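Local coordinates for uncharacterized protein Tm1679 (Thermotoga maritima, PDB 3H3E), which is of unknown function but binds zinc and is probably a metal-dependent hydrolase of the metallo-beta-lactamase superfamily, at residues 72-77 with 178-183; 33-36 with 41-44; 90-95 with 160-165. The protein carries 2 engineered substitutions. All blocks are in the same frame, centred on the assembly; numbering follows the deposited sequence.

Interaction 1: 72-77 with 178-183; sequences YDHAGG and TGCSHR. With ZN (zinc ion), chain B.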
ATOM      1  N   TYR A  72       8.542   6.685   5.823  1.00 18.15           N
ATOM      2  CA  TYR A  72       8.871   7.908   5.081  1.00 16.31           C
ATOM      3  C   TYR A  72       8.502   7.861   3.588  1.00 17.37           C
ATOM      4  O   TYR A  72       8.061   8.852   3.036  1.00 25.50           O
ATOM      5  CB  TYR A  72      10.375   8.205   5.227  1.00 17.37           C
ATOM      6  CG  TYR A  72      11.239   7.275   4.412  1.00 16.26           C
ATOM      7  CD1 TYR A  72      11.793   7.683   3.206  1.00 26.32           C
ATOM      8  CD2 TYR A  72      11.461   5.977   4.824  1.00 16.78           C
ATOM      9  CE1 TYR A  72      12.560   6.824   2.442  1.00 25.45           C
ATOM     10  CE2 TYR A  72      12.222   5.112   4.071  1.00 23.35           C
ATOM     11  CZ  TYR A  72      12.768   5.540   2.881  1.00 29.73           C
ATOM     12  OH  TYR A  72      13.535   4.671   2.138  1.00 37.51           O
ATOM     13  N   ASP A  73       8.694   6.713   2.942  1.00 14.77           N
ATOM     14  CA  ASP A  73       8.445   6.568   1.510  1.00 10.38           C
ATOM     15  C   ASP A  73       6.957   6.434   1.181  1.00 23.76           C
ATOM     16  O   ASP A  73       6.593   6.302   0.017  1.00 31.27           O
ATOM     17  CB  ASP A  73       9.253   5.395   0.899  1.00 19.36           C
ATOM     18  CG  ASP A  73       9.015   4.061   1.609  1.00 29.15           C
ATOM     19  OD1 ASP A  73       9.066   4.052   2.846  1.00 28.96           O
ATOM     20  OD2 ASP A  73       8.766   3.017   0.948  1.00 38.79           O
ATOM     21  N   HIS A  74       6.099   6.474   2.200  1.00 21.30           N
ATOM     22  CA  HIS A  74       4.654   6.370   1.992  1.00 18.27           C
ATOM     23  C   HIS A  74       3.924   7.584   2.522  1.00 20.69           C
ATOM     24  O   HIS A  74       2.920   8.009   1.964  1.00 25.95           O
ATOM     25  CB  HIS A  74       4.104   5.078   2.611  1.00 17.91           C
ATOM     26  CG  HIS A  74       4.701   3.849   2.006  1.00 17.84           C
ATOM     27  ND1 HIS A  74       4.008   3.036   1.138  1.00 11.78           N
ATOM     28  CD2 HIS A  74       5.954   3.340   2.083  1.00 26.20           C
ATOM     29  CE1 HIS A  74       4.801   2.058   0.734  1.00 26.91           C
ATOM     30  NE2 HIS A  74       5.990   2.221   1.289  1.00 28.63           N
ATOM     31  N   ALA A  75       4.452   8.163   3.588  1.00 20.33           N
ATOM     32  CA  ALA A  75       3.806   9.304   4.219  1.00 16.73           C
ATOM     33  C   ALA A  75       4.522  10.631   3.928  1.00 20.59           C
ATOM     34  O   ALA A  75       4.087  11.683   4.381  1.00 28.36           O
ATOM     35  CB  ALA A  75       3.708   9.071   5.723  1.00  7.73           C
ATOM     36  N   GLY A  76       5.600  10.586   3.152  1.00 15.99           N
ATOM     37  CA  GLY A  76       6.462  11.738   2.999  1.00  9.23           C
ATOM     38  C   GLY A  76       5.913  12.875   2.167  1.00 23.72           C
ATOM     39  O   GLY A  76       6.145  14.036   2.472  1.00 26.51           O
ATOM     40  N   GLY A  77       5.197  12.550   1.102  1.00 19.71           N
ATOM     41  CA  GLY A  77       4.626  13.572   0.255  1.00 13.97           C
ATOM     42  C   GLY A  77       3.509  14.339   0.927  1.00 22.85           C
ATOM     43  O   GLY A  77       2.995  15.300   0.373  1.00 30.79           O
ATOM     44  N   THR A 178      -2.324  -2.107  -1.653  1.00 14.45           N
ATOM     45  CA  THR A 178      -1.465  -2.266  -0.491  1.00 12.30           C
ATOM     46  C   THR A 178      -0.195  -1.476  -0.727  1.00 12.55           C
ATOM     47  O   THR A 178       0.228  -1.300  -1.866  1.00 21.83           O
ATOM     48  CB  THR A 178      -1.179  -3.754  -0.180  1.00  7.14           C
ATOM     49  OG1 THR A 178      -0.379  -3.842   0.993  1.00 36.55           O
ATOM     50  CG2 THR A 178      -0.452  -4.422  -1.309  1.00  7.53           C
ATOM     51  N   GLY A 179       0.389  -0.965   0.348  1.00 17.43           N
ATOM     52  CA  GLY A 179       1.572  -0.136   0.243  1.00 14.97           C
ATOM     53  C   GLY A 179       2.816  -0.984   0.242  1.00 17.61           C
ATOM     54  O   GLY A 179       3.549  -1.009  -0.730  1.00 29.07           O
ATOM     55  N   CYS A 180       3.054  -1.707   1.326  1.00 18.37           N
ATOM     56  CA  CYS A 180       4.262  -2.508   1.412  1.00 22.10           C
ATOM     57  C   CYS A 180       4.027  -3.951   1.887  1.00 24.61           C
ATOM     58  O   CYS A 180       4.864  -4.826   1.680  1.00 37.72           O
ATOM     59  CB  CYS A 180       5.311  -1.792   2.276  1.00 20.36           C
ATOM     60  SG  CYS A 180       6.803  -1.354   1.405  1.00 33.87           S
ATOM     61  N   SER A 181       2.891  -4.195   2.523  1.00 17.22           N
ATOM     62  CA  SER A 181       2.553  -5.534   3.001  1.00 14.89           C
ATOM     63  C   SER A 181       3.597  -6.107   3.947  1.00 19.45           C
ATOM     64  O   SER A 181       4.139  -7.171   3.697  1.00 29.45           O
ATOM     65  CB  SER A 181       2.373  -6.491   1.830  1.00 19.11           C
ATOM     66  OG  SER A 181       1.439  -5.984   0.902  1.00 29.93           O
ATOM     67  N   HIS A 182       3.864  -5.423   5.048  1.00 23.01           N
ATOM     68  CA  HIS A 182       4.883  -5.880   5.987  1.00 22.35           C
ATOM     69  C   HIS A 182       4.402  -7.083   6.785  1.00 19.88           C
ATOM     70  O   HIS A 182       5.185  -7.923   7.227  1.00 21.34           O
ATOM     71  CB  HIS A 182       5.266  -4.747   6.933  1.00 22.87           C
ATOM     72  CG  HIS A 182       6.204  -3.747   6.327  1.00 23.13           C
ATOM     73  ND1 HIS A 182       7.519  -4.041   6.039  1.00 17.59           N
ATOM     74  CD2 HIS A 182       6.019  -2.456   5.965  1.00 20.89           C
ATOM     75  CE1 HIS A 182       8.104  -2.971   5.528  1.00 17.81           C
ATOM     76  NE2 HIS A 182       7.216  -1.997   5.472  1.00 18.26           N
ATOM     77  N   ARG A 183       3.096  -7.156   6.967  1.00 17.84           N
ATOM     78  CA  ARG A 183       2.509  -8.230   7.733  1.00 14.28           C
ATOM     79  C   ARG A 183       2.305  -9.469   6.878  1.00 17.30           C
ATOM     80  O   ARG A 183       1.922 -10.508   7.388  1.00 12.72           O
ATOM     81  CB  ARG A 183       1.195  -7.775   8.346  1.00 13.15           C
ATOM     82  CG  ARG A 183       1.360  -6.713   9.426  1.00  9.29           C
ATOM     83  CD  ARG A 183       0.192  -6.836  10.388  1.00 16.61           C
ATOM     84  NE  ARG A 183       0.620  -6.633  11.756  1.00 21.95           N
ATOM     85  CZ  ARG A 183       0.161  -7.321  12.790  1.00 18.06           C
ATOM     86  NH1 ARG A 183      -0.747  -8.257  12.612  1.00 11.57           N
ATOM     87  NH2 ARG A 183       0.618  -7.069  14.004  1.00 23.39           N
TER
HETATM   88 ZN    ZN B 256       7.513   0.170   4.555  1.00 34.24          ZN
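This is a small, buried packing contact beside the zinc site, where the ring of His74, on helix 72-75, meets Gly179 and Cys180 in the loop after strand 173-178. The carbonyl of Gly179 lies at the ring edge, with O 3.6 Å from His74 CE1. Cys180 approaches the same ring obliquely, its SG 3.7 Å from His74 NE2. That sulfur forms a disulfide with Cys237. Chi1 of His74 is -61°, which sets CG opposite the carbonyl carbon and brings the ring edge up to Gly179 O. ND1 is hydrogen-bonded to Asp43 OD2, which helps fix the ring rotation.

Asp73 and His74 close the HxHxDH motif of the metallo-beta-lactamase fold, which starts at His69. The first two histidines of the motif, His69 and His71, bind the zinc ion together with His182 of the loop. His182 NE2 is 2.4 Å from the metal. His74 NE2 is 4.1 Å from it and is not a ligand. Asp73, His74 and His236 may form a second metal position, empty here, as in dinuclear relatives. The loop is held by Glu163, whose carboxylate accepts hydrogen bonds from the backbone N atoms of His182 and Arg183.

Interaction 2: 33-36 with 41-44; sequences FSVL and LFDT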
ATOM      1  N   PHE A  33       5.738   4.894  -2.804  1.00 12.53           N
ATOM      2  CA  PHE A  33       4.539   4.455  -3.491  1.00 13.28           C
ATOM      3  C   PHE A  33       3.402   5.471  -3.305  1.00 18.82           C
ATOM      4  O   PHE A  33       3.231   6.031  -2.229  1.00 21.94           O
ATOM      5  CB  PHE A  33       4.147   3.047  -2.996  1.00 16.57           C
ATOM      6  CG  PHE A  33       3.004   2.427  -3.755  1.00 15.70           C
ATOM      7  CD1 PHE A  33       3.102   2.200  -5.126  1.00 15.18           C
ATOM      8  CD2 PHE A  33       1.831   2.083  -3.102  1.00  8.83           C
ATOM      9  CE1 PHE A  33       2.038   1.641  -5.835  1.00 13.44           C
ATOM     10  CE2 PHE A  33       0.766   1.536  -3.794  1.00 11.14           C
ATOM     11  CZ  PHE A  33       0.869   1.308  -5.162  1.00 15.98           C
ATOM     12  N   SER A  34       2.647   5.731  -4.368  1.00 14.43           N
ATOM     13  CA  SER A  34       1.424   6.522  -4.270  1.00 14.92           C
ATOM     14  C   SER A  34       0.555   6.181  -5.459  1.00 13.70           C
ATOM     15  O   SER A  34       1.023   6.167  -6.593  1.00 21.61           O
ATOM     16  CB  SER A  34       1.707   8.032  -4.233  1.00 23.81           C
ATOM     17  OG  SER A  34       0.520   8.791  -4.451  1.00 10.96           O
ATOM     18  N   VAL A  35      -0.712   5.895  -5.194  1.00 12.65           N
ATOM     19  CA  VAL A  35      -1.640   5.524  -6.242  1.00 11.11           C
ATOM     20  C   VAL A  35      -2.992   6.170  -5.994  1.00 16.45           C
ATOM     21  O   VAL A  35      -3.535   6.103  -4.897  1.00 19.52           O
ATOM     22  CB  VAL A  35      -1.791   3.995  -6.357  1.00 13.67           C
ATOM     23  CG1 VAL A  35      -2.124   3.408  -5.032  1.00 17.00           C
ATOM     24  CG2 VAL A  35      -2.866   3.653  -7.338  1.00 15.54           C
ATOM     25  N   LEU A  36      -3.506   6.833  -7.023  1.00 20.16           N
ATOM     26  CA  LEU A  36      -4.825   7.433  -6.993  1.00 21.05           C
ATOM     27  C   LEU A  36      -5.861   6.390  -7.392  1.00 25.52           C
ATOM     28  O   LEU A  36      -5.778   5.787  -8.461  1.00 27.21           O
ATOM     29  CB  LEU A  36      -4.880   8.615  -7.949  1.00 15.90           C
ATOM     30  CG  LEU A  36      -6.200   9.380  -8.030  1.00 16.20           C
ATOM     31  CD1 LEU A  36      -6.594   9.946  -6.683  1.00 14.17           C
ATOM     32  CD2 LEU A  36      -6.034  10.490  -9.037  1.00 18.71           C
ATOM     33  N   LEU A  41      -6.800   9.018  -2.454  1.00 22.37           N
ATOM     34  CA  LEU A  41      -5.382   8.822  -2.745  1.00 18.96           C
ATOM     35  C   LEU A  41      -4.747   7.895  -1.722  1.00 19.93           C
ATOM     36  O   LEU A  41      -4.819   8.149  -0.528  1.00 24.74           O
ATOM     37  CB  LEU A  41      -4.628  10.154  -2.812  1.00 15.01           C
ATOM     38  CG  LEU A  41      -3.106  10.115  -3.037  1.00 11.85           C
ATOM     39  CD1 LEU A  41      -2.703   9.664  -4.448  1.00 11.39           C
ATOM     40  CD2 LEU A  41      -2.531  11.467  -2.745  1.00 11.13           C
ATOM     41  N   PHE A  42      -4.136   6.817  -2.207  1.00 24.46           N
ATOM     42  CA  PHE A  42      -3.498   5.811  -1.355  1.00 23.53           C
ATOM     43  C   PHE A  42      -2.004   6.052  -1.335  1.00 18.89           C
ATOM     44  O   PHE A  42      -1.328   5.829  -2.337  1.00 21.61           O
ATOM     45  CB  PHE A  42      -3.769   4.394  -1.881  1.00 19.01           C
ATOM     46  CG  PHE A  42      -3.389   3.305  -0.918  1.00 16.89           C
ATOM     47  CD1 PHE A  42      -4.281   2.872   0.055  1.00 13.46           C
ATOM     48  CD2 PHE A  42      -2.145   2.705  -0.982  1.00 22.16           C
ATOM     49  CE1 PHE A  42      -3.933   1.875   0.947  1.00  9.20           C
ATOM     50  CE2 PHE A  42      -1.802   1.698  -0.090  1.00 19.86           C
ATOM     51  CZ  PHE A  42      -2.707   1.288   0.872  1.00  7.97           C
ATOM     52  N   ASP A  43      -1.501   6.513  -0.194  1.00 12.65           N
ATOM     53  CA  ASP A  43      -0.091   6.860  -0.028  1.00 12.79           C
ATOM     54  C   ASP A  43       0.360   8.075  -0.862  1.00 20.16           C
ATOM     55  O   ASP A  43      -0.345   8.535  -1.753  1.00 22.61           O
ATOM     56  CB  ASP A  43       0.814   5.638  -0.246  1.00 15.36           C
ATOM     57  CG  ASP A  43       0.764   4.663   0.925  1.00 22.41           C
ATOM     58  OD1 ASP A  43       0.084   4.984   1.919  1.00 25.54           O
ATOM     59  OD2 ASP A  43       1.392   3.586   0.858  1.00 22.74           O
ATOM     60  N   THR A  44       1.539   8.600  -0.548  1.00 18.46           N
ATOM     61  CA  THR A  44       1.978   9.854  -1.128  1.00 15.07           C
ATOM     62  C   THR A  44       3.483   9.932  -1.419  1.00 20.78           C
ATOM     63  O   THR A  44       4.023  11.030  -1.527  1.00 25.36           O
ATOM     64  CB  THR A  44       1.634  11.035  -0.195  1.00 12.05           C
ATOM     65  OG1 THR A  44       2.327  10.884   1.046  1.00 18.51           O
ATOM     66  CG2 THR A  44       0.158  11.099   0.072  1.00 10.73           C
TER
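Val35 and Phe42 face each other as an antiparallel hydrogen-bonded pair. Val35 N donates to Phe42 O over 2.9 Å, and Phe42 N returns a bond of 2.8 Å to Val35 O. The two side chains leave on the same face of the sheet and cross at a slant, with Val35 CG1 3.7 Å from Phe42 CB. The Phe33 ring adds to this apolar patch, its CE2 4.2 Å from Phe42 CD2. Leu36 and Leu41 form the next, non-hydrogen-bonded pair and project to the other face. With CG anti to the backbone N (chi1 177°), Leu41 carries CD1 across to the neighbouring strand, 3.3 Å from Ser34 OG and close to the backbone of Val35. Past the last bridge, Ser34 OG donates to Asp43 O over 2.8 Å, from above the carbonyl plane.

Together the segments make the beta hairpin of strands 34-37 and 40-42, within one of the two large mixed sheets of the metallo-beta-lactamase sandwich. Ile177 of strand 173-178, in the other large sheet, touches Val35 and Phe42. Phe50 of helix 49-56 touches Leu41, on the face away from Val35 and Phe42, as well as Ser34 and Thr44.

Asp43 follows the strand with its CB beside Phe33 O, 3.2 Å away. Its OD2 is hydrogen-bonded to Ser68 OG and has a second partner in the metal-site motif. Thr44 OG1 is hydrogen-bonded to the carbonyl oxygen of His74.

Interaction 3: 90-95 with 160-165; sequences KEALDQ and FEDEQT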
ATOM      1  N   LYS A  90      -3.645   5.009  14.586  1.00 29.27           N
ATOM      2  CA  LYS A  90      -2.997   5.670  15.711  1.00 28.86           C
ATOM      3  C   LYS A  90      -1.526   5.298  15.804  1.00 25.78           C
ATOM      4  O   LYS A  90      -0.691   6.139  16.099  1.00 33.99           O
ATOM      5  CB  LYS A  90      -3.709   5.371  17.036  1.00 31.19           C
ATOM      6  CG  LYS A  90      -4.987   6.179  17.260  1.00 41.59           C
ATOM      7  CD  LYS A  90      -5.543   5.993  18.676  1.00 51.55           C
ATOM      8  CE  LYS A  90      -6.307   7.237  19.176  1.00 58.79           C
ATOM      9  NZ  LYS A  90      -5.462   8.482  19.316  1.00 58.54           N
ATOM     10  N   GLU A  91      -1.198   4.044  15.526  1.00 22.03           N
ATOM     11  CA  GLU A  91       0.171   3.580  15.743  1.00 21.74           C
ATOM     12  C   GLU A  91       1.142   3.955  14.614  1.00 21.98           C
ATOM     13  O   GLU A  91       2.345   3.739  14.713  1.00 27.89           O
ATOM     14  CB  GLU A  91       0.207   2.076  16.087  1.00 24.73           C
ATOM     15  CG  GLU A  91      -0.778   1.221  15.332  1.00 30.05           C
ATOM     16  CD  GLU A  91      -2.147   1.143  15.987  1.00 30.34           C
ATOM     17  OE1 GLU A  91      -2.317   0.336  16.914  1.00 29.19           O
ATOM     18  OE2 GLU A  91      -3.070   1.855  15.537  1.00 33.99           O
ATOM     19  N   ALA A  92       0.618   4.543  13.547  1.00 16.19           N
ATOM     20  CA  ALA A  92       1.480   5.139  12.537  1.00 13.39           C
ATOM     21  C   ALA A  92       2.312   6.285  13.115  1.00 18.94           C
ATOM     22  O   ALA A  92       3.296   6.698  12.531  1.00 22.33           O
ATOM     23  CB  ALA A  92       0.655   5.631  11.379  1.00 11.50           C
ATOM     24  N   LEU A  93       1.908   6.808  14.264  1.00 26.35           N
ATOM     25  CA  LEU A  93       2.604   7.947  14.860  1.00 23.18           C
ATOM     26  C   LEU A  93       3.924   7.566  15.518  1.00 23.35           C
ATOM     27  O   LEU A  93       4.812   8.398  15.630  1.00 24.07           O
ATOM     28  CB  LEU A  93       1.715   8.641  15.894  1.00 13.73           C
ATOM     29  CG  LEU A  93       0.388   9.196  15.384  1.00 17.90           C
ATOM     30  CD1 LEU A  93      -0.406   9.690  16.561  1.00 16.72           C
ATOM     31  CD2 LEU A  93       0.591  10.300  14.374  1.00 16.17           C
ATOM     32  N   ASP A  94       4.039   6.321  15.973  1.00 22.87           N
ATOM     33  CA  ASP A  94       5.263   5.850  16.614  1.00 19.72           C
ATOM     34  C   ASP A  94       6.404   5.977  15.635  1.00 18.02           C
ATOM     35  O   ASP A  94       6.215   5.841  14.442  1.00 26.03           O
ATOM     36  CB  ASP A  94       5.117   4.401  17.068  1.00 25.29           C
ATOM     37  CG  ASP A  94       4.025   4.223  18.098  1.00 33.08           C
ATOM     38  OD1 ASP A  94       3.686   5.211  18.771  1.00 31.90           O
ATOM     39  OD2 ASP A  94       3.506   3.095  18.238  1.00 44.71           O
ATOM     40  N   GLN A  95       7.593   6.257  16.137  1.00 25.19           N
ATOM     41  CA  GLN A  95       8.695   6.617  15.263  1.00 24.78           C
ATOM     42  C   GLN A  95       9.429   5.386  14.781  1.00 23.26           C
ATOM     43  O   GLN A  95       9.980   4.633  15.568  1.00 33.75           O
ATOM     44  CB  GLN A  95       9.625   7.636  15.942  1.00 30.32           C
ATOM     45  CG  GLN A  95       9.025   9.071  16.009  1.00 74.87           C
ATOM     46  CD  GLN A  95       8.337   9.552  14.696  1.00 62.81           C
ATOM     47  OE1 GLN A  95       8.563   9.009  13.611  1.00 60.42           O
ATOM     48  NE2 GLN A  95       7.499  10.581  14.812  1.00 62.86           N
ATOM     49  N   PHE A 160       4.258  -3.597  12.839  1.00 21.61           N
ATOM     50  CA  PHE A 160       3.433  -2.851  11.908  1.00 17.96           C
ATOM     51  C   PHE A 160       1.960  -2.875  12.263  1.00 19.00           C
ATOM     52  O   PHE A 160       1.098  -3.107  11.422  1.00 25.93           O
ATOM     53  CB  PHE A 160       3.709  -3.295  10.478  1.00 13.31           C
ATOM     54  CG  PHE A 160       5.099  -2.988  10.036  1.00 11.22           C
ATOM     55  CD1 PHE A 160       6.127  -3.872  10.286  1.00 18.98           C
ATOM     56  CD2 PHE A 160       5.394  -1.791   9.417  1.00 18.73           C
ATOM     57  CE1 PHE A 160       7.435  -3.572   9.898  1.00 21.83           C
ATOM     58  CE2 PHE A 160       6.697  -1.488   9.022  1.00 16.28           C
ATOM     59  CZ  PHE A 160       7.710  -2.375   9.260  1.00 16.37           C
ATOM     60  N   GLU A 161       1.690  -2.596  13.531  1.00 22.59           N
ATOM     61  CA  GLU A 161       0.332  -2.474  14.022  1.00 23.02           C
ATOM     62  C   GLU A 161      -0.372  -1.303  13.342  1.00 20.49           C
ATOM     63  O   GLU A 161      -1.583  -1.115  13.505  1.00 23.76           O
ATOM     64  CB  GLU A 161       0.343  -2.261  15.531  1.00 26.17           C
ATOM     65  CG  GLU A 161       1.110  -3.297  16.314  1.00 29.84           C
ATOM     66  CD  GLU A 161       0.335  -4.581  16.504  1.00 51.59           C
ATOM     67  OE1 GLU A 161      -0.736  -4.745  15.874  1.00 58.00           O
ATOM     68  OE2 GLU A 161       0.801  -5.436  17.290  1.00 63.96           O
ATOM     69  N   ASP A 162       0.397  -0.523  12.583  1.00 18.32           N
ATOM     70  CA  ASP A 162      -0.124   0.640  11.859  1.00 13.88           C
ATOM     71  C   ASP A 162      -0.551   0.348  10.430  1.00 17.06           C
ATOM     72  O   ASP A 162      -1.168   1.182   9.797  1.00 30.00           O
ATOM     73  CB  ASP A 162       0.913   1.751  11.822  1.00 12.36           C
ATOM     74  CG  ASP A 162       2.234   1.303  11.211  1.00 19.48           C
ATOM     75  OD1 ASP A 162       2.732   0.223  11.592  1.00 21.05           O
ATOM     76  OD2 ASP A 162       2.790   2.041  10.365  1.00 17.84           O
ATOM     77  N   GLU A 163      -0.227  -0.837   9.929  1.00 16.53           N
ATOM     78  CA  GLU A 163      -0.461  -1.186   8.529  1.00 12.48           C
ATOM     79  C   GLU A 163      -1.923  -1.395   8.199  1.00 10.94           C
ATOM     80  O   GLU A 163      -2.626  -2.103   8.905  1.00 22.35           O
ATOM     81  CB  GLU A 163       0.313  -2.451   8.161  1.00 13.84           C
ATOM     82  CG  GLU A 163       0.179  -2.841   6.716  1.00 18.38           C
ATOM     83  CD  GLU A 163       1.248  -3.821   6.288  1.00 31.14           C
ATOM     84  OE1 GLU A 163       1.057  -5.043   6.485  1.00 30.84           O
ATOM     85  OE2 GLU A 163       2.280  -3.364   5.748  1.00 32.84           O
ATOM     86  N   GLN A 164      -2.374  -0.783   7.110  1.00 12.74           N
ATOM     87  CA  GLN A 164      -3.755  -0.936   6.671  1.00 12.72           C
ATOM     88  C   GLN A 164      -3.832  -1.031   5.167  1.00 15.69           C
ATOM     89  O   GLN A 164      -2.916  -0.625   4.456  1.00 18.28           O
ATOM     90  CB  GLN A 164      -4.642   0.195   7.188  1.00 10.92           C
ATOM     91  CG  GLN A 164      -4.149   1.577   6.878  1.00 10.87           C
ATOM     92  CD  GLN A 164      -5.062   2.638   7.438  1.00 17.02           C
ATOM     93  OE1 GLN A 164      -6.004   2.340   8.168  1.00 23.91           O
ATOM     94  NE2 GLN A 164      -4.781   3.884   7.117  1.00 21.33           N
ATOM     95  N   THR A 165      -4.935  -1.586   4.690  1.00 20.03           N
ATOM     96  CA  THR A 165      -5.048  -1.956   3.295  1.00 17.66           C
ATOM     97  C   THR A 165      -6.398  -1.516   2.775  1.00 15.07           C
ATOM     98  O   THR A 165      -7.403  -1.597   3.476  1.00 18.32           O
ATOM     99  CB  THR A 165      -4.862  -3.486   3.111  1.00 21.75           C
ATOM    100  OG1 THR A 165      -3.534  -3.846   3.497  1.00 24.75           O
ATOM    101  CG2 THR A 165      -5.058  -3.890   1.672  1.00 20.91           C
TER
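Glu91 meets the backbone of Glu161 through a side chain folded at its second torsion, with chi1 38° and chi2 -87°. The fold brings CG to 3.1 Å from Glu161 O and sets the carboxylate beside that oxygen, with Glu91 OE1 3.8 Å from Glu161 O. Glu91 CG also packs against Glu161 CB at 3.7 Å. Asp162 CB is 3.3 Å from Ala92 N and 3.9 Å from Ala92 CB. A chi1 of 56° places Asp162 CG between its own backbone N and carbonyl carbon, which lays the carboxyl group beside Ala92 CA, with OD2 4.0 Å from it.

Residues 90-92 form a short 3-10 segment after strand 85-89. Phe160 to Glu163 make a type I beta turn, in which Glu163 N bonds to Phe160 O at 3.0 Å. The next strand, 165-170, belongs to the other large sheet, so the contact joins the two halves of the sandwich close to the metal site. Asp162 OD1 makes a salt bridge to Lys96 of strand 95-98. Its OD2 accepts from Gly70 N, between the zinc ligands His69 and His71.

The carboxylates of Glu91 and Glu161 do not touch, with OE1 to OE1 at 5.4 Å. Arg89 NH1 pairs with Glu91 OE2 and also bonds to Glu161 O. Its positive charge probably eases the approach of the two like charges, while the touching surfaces themselves are mostly aliphatic and backbone.

Overall arrangement
From the N terminus, interaction 2 comes first and closes a short hairpin loop, joining strands 34-37 and 40-42 of the first large sheet. Interaction 1 opens after it, at helix 72-75, and closes about a hundred residues later in the loop that follows strand 173-178 of the other large sheet. Interaction 3 opens and closes within that span, so it is nested in interaction 1, while interaction 2 stands in series with both. Centres of interactions 1 and 2 are about 9 Å apart, and those of interactions 1 and 3 about 10 Å. Interactions 1 and 3 join parts of the fold on the two sheets, whereas interaction 2 builds the hairpin within the first.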